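Local coordinates for type IV secretion system protein DotB (PDB 6GEF) that probably hydrolyses ATP as a hexameric, GSP E-family ATPase of the type IVb secretion system, at residues L265-K268 with Q269-E272; A381-L384 with H385-I389. One frame throughout, in Å; residues are numbered along the deposited sequence.

Interaction 1 of 2, residues L265-K268 with Q269-E272; sequences LRDK and QSIE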
# COMPACT_ATOMS: atom_id res chain seq x y z
N LEU A 265 -21.05 15.23 16.38
CA LEU A 265 -21.39 14.14 15.47
C LEU A 265 -21.12 14.63 14.04
O LEU A 265 -21.85 15.46 13.52
CB LEU A 265 -22.87 13.78 15.62
CG LEU A 265 -23.38 13.61 17.06
CD1 LEU A 265 -24.87 13.44 17.11
CD2 LEU A 265 -22.69 12.46 17.78
N ARG A 266 -20.07 14.10 13.42
CA ARG A 266 -19.57 14.61 12.16
C ARG A 266 -19.63 13.55 11.04
O ARG A 266 -20.35 13.75 10.07
CB ARG A 266 -18.16 15.17 12.31
CG ARG A 266 -17.29 14.40 13.30
CD ARG A 266 -15.83 14.34 12.84
NE ARG A 266 -15.28 15.69 12.58
CZ ARG A 266 -15.50 16.38 11.46
NH1 ARG A 266 -16.30 15.87 10.47
NH2 ARG A 266 -14.96 17.58 11.33
N ASP A 267 -18.88 12.46 11.19
CA ASP A 267 -18.91 11.40 10.21
C ASP A 267 -19.89 10.30 10.63
O ASP A 267 -20.45 10.32 11.71
CB ASP A 267 -17.49 10.80 10.02
CG ASP A 267 -16.98 10.12 11.24
OD1 ASP A 267 -17.76 9.85 12.17
OD2 ASP A 267 -15.77 9.80 11.18
N LYS A 268 -20.06 9.33 9.75
CA LYS A 268 -21.03 8.26 9.97
C LYS A 268 -20.67 7.49 11.23
O LYS A 268 -21.57 7.05 11.97
CB LYS A 268 -21.12 7.35 8.75
CG LYS A 268 -22.17 6.29 8.87
CD LYS A 268 -22.07 5.28 7.72
CE LYS A 268 -22.81 3.98 8.06
NZ LYS A 268 -22.13 2.79 7.47
N GLN A 269 -19.40 7.25 11.48
CA GLN A 269 -18.99 6.44 12.62
C GLN A 269 -19.29 7.17 13.93
O GLN A 269 -19.64 6.54 14.94
CB GLN A 269 -17.51 6.05 12.53
CG GLN A 269 -16.96 5.49 13.83
CD GLN A 269 -15.59 4.92 13.76
OE1 GLN A 269 -15.41 3.77 14.08
NE2 GLN A 269 -14.61 5.73 13.35
N SER A 270 -19.10 8.48 13.98
CA SER A 270 -19.45 9.24 15.17
C SER A 270 -20.95 9.14 15.47
O SER A 270 -21.37 8.92 16.60
CB SER A 270 -19.03 10.70 15.02
OG SER A 270 -19.72 11.33 13.98
N ILE A 271 -21.78 9.34 14.45
CA ILE A 271 -23.23 9.25 14.63
C ILE A 271 -23.62 7.86 15.09
O ILE A 271 -24.42 7.70 16.03
CB ILE A 271 -23.97 9.63 13.33
CG1 ILE A 271 -23.49 11.01 12.84
CG2 ILE A 271 -25.46 9.63 13.53
CD1 ILE A 271 -23.88 11.30 11.41
N GLU A 272 -23.05 6.82 14.46
CA GLU A 272 -23.39 5.45 14.83
C GLU A 272 -22.95 5.13 16.27
O GLU A 272 -23.69 4.49 16.99
CB GLU A 272 -22.75 4.47 13.85
CG GLU A 272 -23.50 4.32 12.54
CD GLU A 272 -22.81 3.28 11.62
OE1 GLU A 272 -21.51 3.13 11.62
OE2 GLU A 272 -23.56 2.61 10.85
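A helix N-cap joins Asp267 to Ser270 where the chain leaves strand 259-264 and enters helix 268-280. Asp267 supplies the cap: its OD1 accepts a hydrogen bond from Ser270 N at 2.6 Å, nearly straight (166° at the hydrogen) and meeting the oxygen almost along its own C-O bond. The first torsion of Asp267 (chi1 65°) sets the carboxylate between backbone N and carbonyl carbon, which swings OD1 back over the first turn. Ser270 OG answers from the helix, giving its proton to Asp267 O at 2.6 Å and accepting from Arg266 N at 2.8 Å, so one hydroxyl bridges Arg266 N and the carbonyl of the capping residue. Asp267 O also receives Ile271 N at 3.2 Å and therefore holds two donors, the hydroxyl tilted from the carbonyl plane. The carboxylate would be expected to interact favourably with the positive end of the helix dipole. On the buried flank, Leu265 CB rests on Ile271 CG1 at 4.0 Å, and both side chains reach Leu300 of helix 293-302. Farther out, the chain of Lys268, extended until its last bend at chi4, runs obliquely across Glu272, where NZ and OE2 make a long salt bridge of 3.7 Å. Arg266 instead turns to Glu264 and packs on Glu276 of the second subunit. An Asp N-cap is a common helix start, used here beside the mostly parallel sheet of a P-loop NTPase family member.

Interaction 2 of 2, residues A381-L384 with H385-I389; sequences AERL and HSDGI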
# COMPACT_ATOMS: atom_id res chain seq x y z
N ALA A 381 -36.02 35.66 17.64
CA ALA A 381 -35.75 37.02 17.21
C ALA A 381 -36.89 37.96 17.60
O ALA A 381 -36.63 39.11 18.00
CB ALA A 381 -35.51 37.06 15.70
N GLU A 382 -38.11 37.52 17.49
CA GLU A 382 -39.26 38.33 17.92
C GLU A 382 -39.22 38.58 19.41
O GLU A 382 -39.46 39.71 19.86
CB GLU A 382 -40.58 37.65 17.53
CG GLU A 382 -41.77 38.51 17.77
CD GLU A 382 -42.87 37.86 18.59
OE1 GLU A 382 -43.11 36.67 18.34
OE2 GLU A 382 -43.41 38.56 19.48
N ARG A 383 -38.90 37.57 20.21
CA ARG A 383 -38.85 37.73 21.66
C ARG A 383 -37.73 38.68 22.10
O ARG A 383 -37.98 39.60 22.85
CB ARG A 383 -38.67 36.37 22.34
CG ARG A 383 -39.77 35.99 23.32
CD ARG A 383 -40.05 37.13 24.30
NE ARG A 383 -39.16 37.05 25.45
CZ ARG A 383 -39.58 37.10 26.73
NH1 ARG A 383 -40.87 37.22 27.01
NH2 ARG A 383 -38.70 37.03 27.72
N LEU A 384 -36.53 38.48 21.53
CA LEU A 384 -35.43 39.38 21.83
C LEU A 384 -35.73 40.80 21.39
O LEU A 384 -35.43 41.76 22.11
CB LEU A 384 -34.14 38.87 21.18
CG LEU A 384 -33.37 37.77 21.92
CD1 LEU A 384 -34.32 36.78 22.55
CD2 LEU A 384 -32.39 37.09 20.99
N HIS A 385 -36.36 40.95 20.22
CA HIS A 385 -36.60 42.29 19.69
C HIS A 385 -37.68 43.02 20.48
O HIS A 385 -37.57 44.23 20.69
CB HIS A 385 -36.97 42.21 18.21
CG HIS A 385 -37.17 43.53 17.56
ND1 HIS A 385 -36.29 44.58 17.74
CD2 HIS A 385 -38.13 43.98 16.72
CE1 HIS A 385 -36.71 45.62 17.04
NE2 HIS A 385 -37.83 45.29 16.41
N SER A 386 -38.70 42.30 20.93
CA SER A 386 -39.73 42.92 21.77
C SER A 386 -39.13 43.43 23.08
O SER A 386 -39.44 44.54 23.52
CB SER A 386 -40.86 41.94 22.04
OG SER A 386 -40.49 40.98 22.99
N ASP A 387 -38.26 42.63 23.69
CA ASP A 387 -37.52 43.06 24.87
C ASP A 387 -36.44 44.07 24.59
O ASP A 387 -35.60 44.32 25.46
CB ASP A 387 -36.94 41.85 25.61
CG ASP A 387 -38.03 40.84 25.99
OD1 ASP A 387 -39.13 40.88 25.39
OD2 ASP A 387 -37.77 40.00 26.88
N GLY A 388 -36.42 44.66 23.39
CA GLY A 388 -35.42 45.66 23.06
C GLY A 388 -33.98 45.19 23.12
O GLY A 388 -33.07 46.00 23.20
N ILE A 389 -33.76 43.88 23.14
CA ILE A 389 -32.43 43.33 23.26
C ILE A 389 -31.66 43.41 21.95
O ILE A 389 -30.44 43.59 21.97
CB ILE A 389 -32.48 41.90 23.83
CG1 ILE A 389 -32.97 41.93 25.29
CG2 ILE A 389 -31.13 41.20 23.71
CD1 ILE A 389 -32.58 40.72 26.10
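Arg383 O is approached by two donors at the end of helix 377-386: Asp387 N gives it a nearly straight backbone bond of 3.2 Å, and Ser386 OG stands 2.9 Å away. The serine proton is not settled, because Asp387 OD1 lies within its reach as well, 2.8 Å from Ser386 OG. The Arg383 chain, bent at chi2 and chi3, carries its guanidinium toward the C-terminal end of the helix, where Asp387 OD2 lies over one face, offset toward the rim. The two flat groups are turned 54° apart. Arg383 NH2 and Asp387 OD2, 3.2 Å apart, form a salt bridge of charges only: the oxygen is well out of the guanidinium plane and no N-H points at it. One residue on, Gly388 takes a positive phi of 61° as the C-prime residue of a Schellman motif: Ile389 N bonds Leu384 O at 2.9 Å and Gly388 N bonds His385 O. That turn brings Ile389 CB to 4.4 Å from Leu384 CB, a loose apolar contact at the helix end. His385 ND1 meanwhile bonds Ile390 O, just past the motif. With no directed hydrogen bond, the Arg383-Asp387 attraction is probably tolerant of small shifts, while the paired backbone bonds of the Schellman motif define where the helix stops.

In the fold
Interactions 1 and 2 illustrate the two ends of helices in one chain, a start and a stop. They come in series, 265-272 before 381-389, with centres 36 Å apart and nearest atoms about 25 Å apart, so they do not touch. Interaction 1 follows strand 259-264, an inner strand of the mixed seven-stranded sheet, and opens helix 268-280. Interaction 2 closes helix 377-386, packs against helix 392-400, and touches, through backbone bonding of Ile389 with Thr332, the loop joining strands 320-330 and 336-344. Interaction 1 is partly buried within the probable ATPase core, beside a second subunit, whereas interaction 2 is a surface contact that no other chain of the assembly touches.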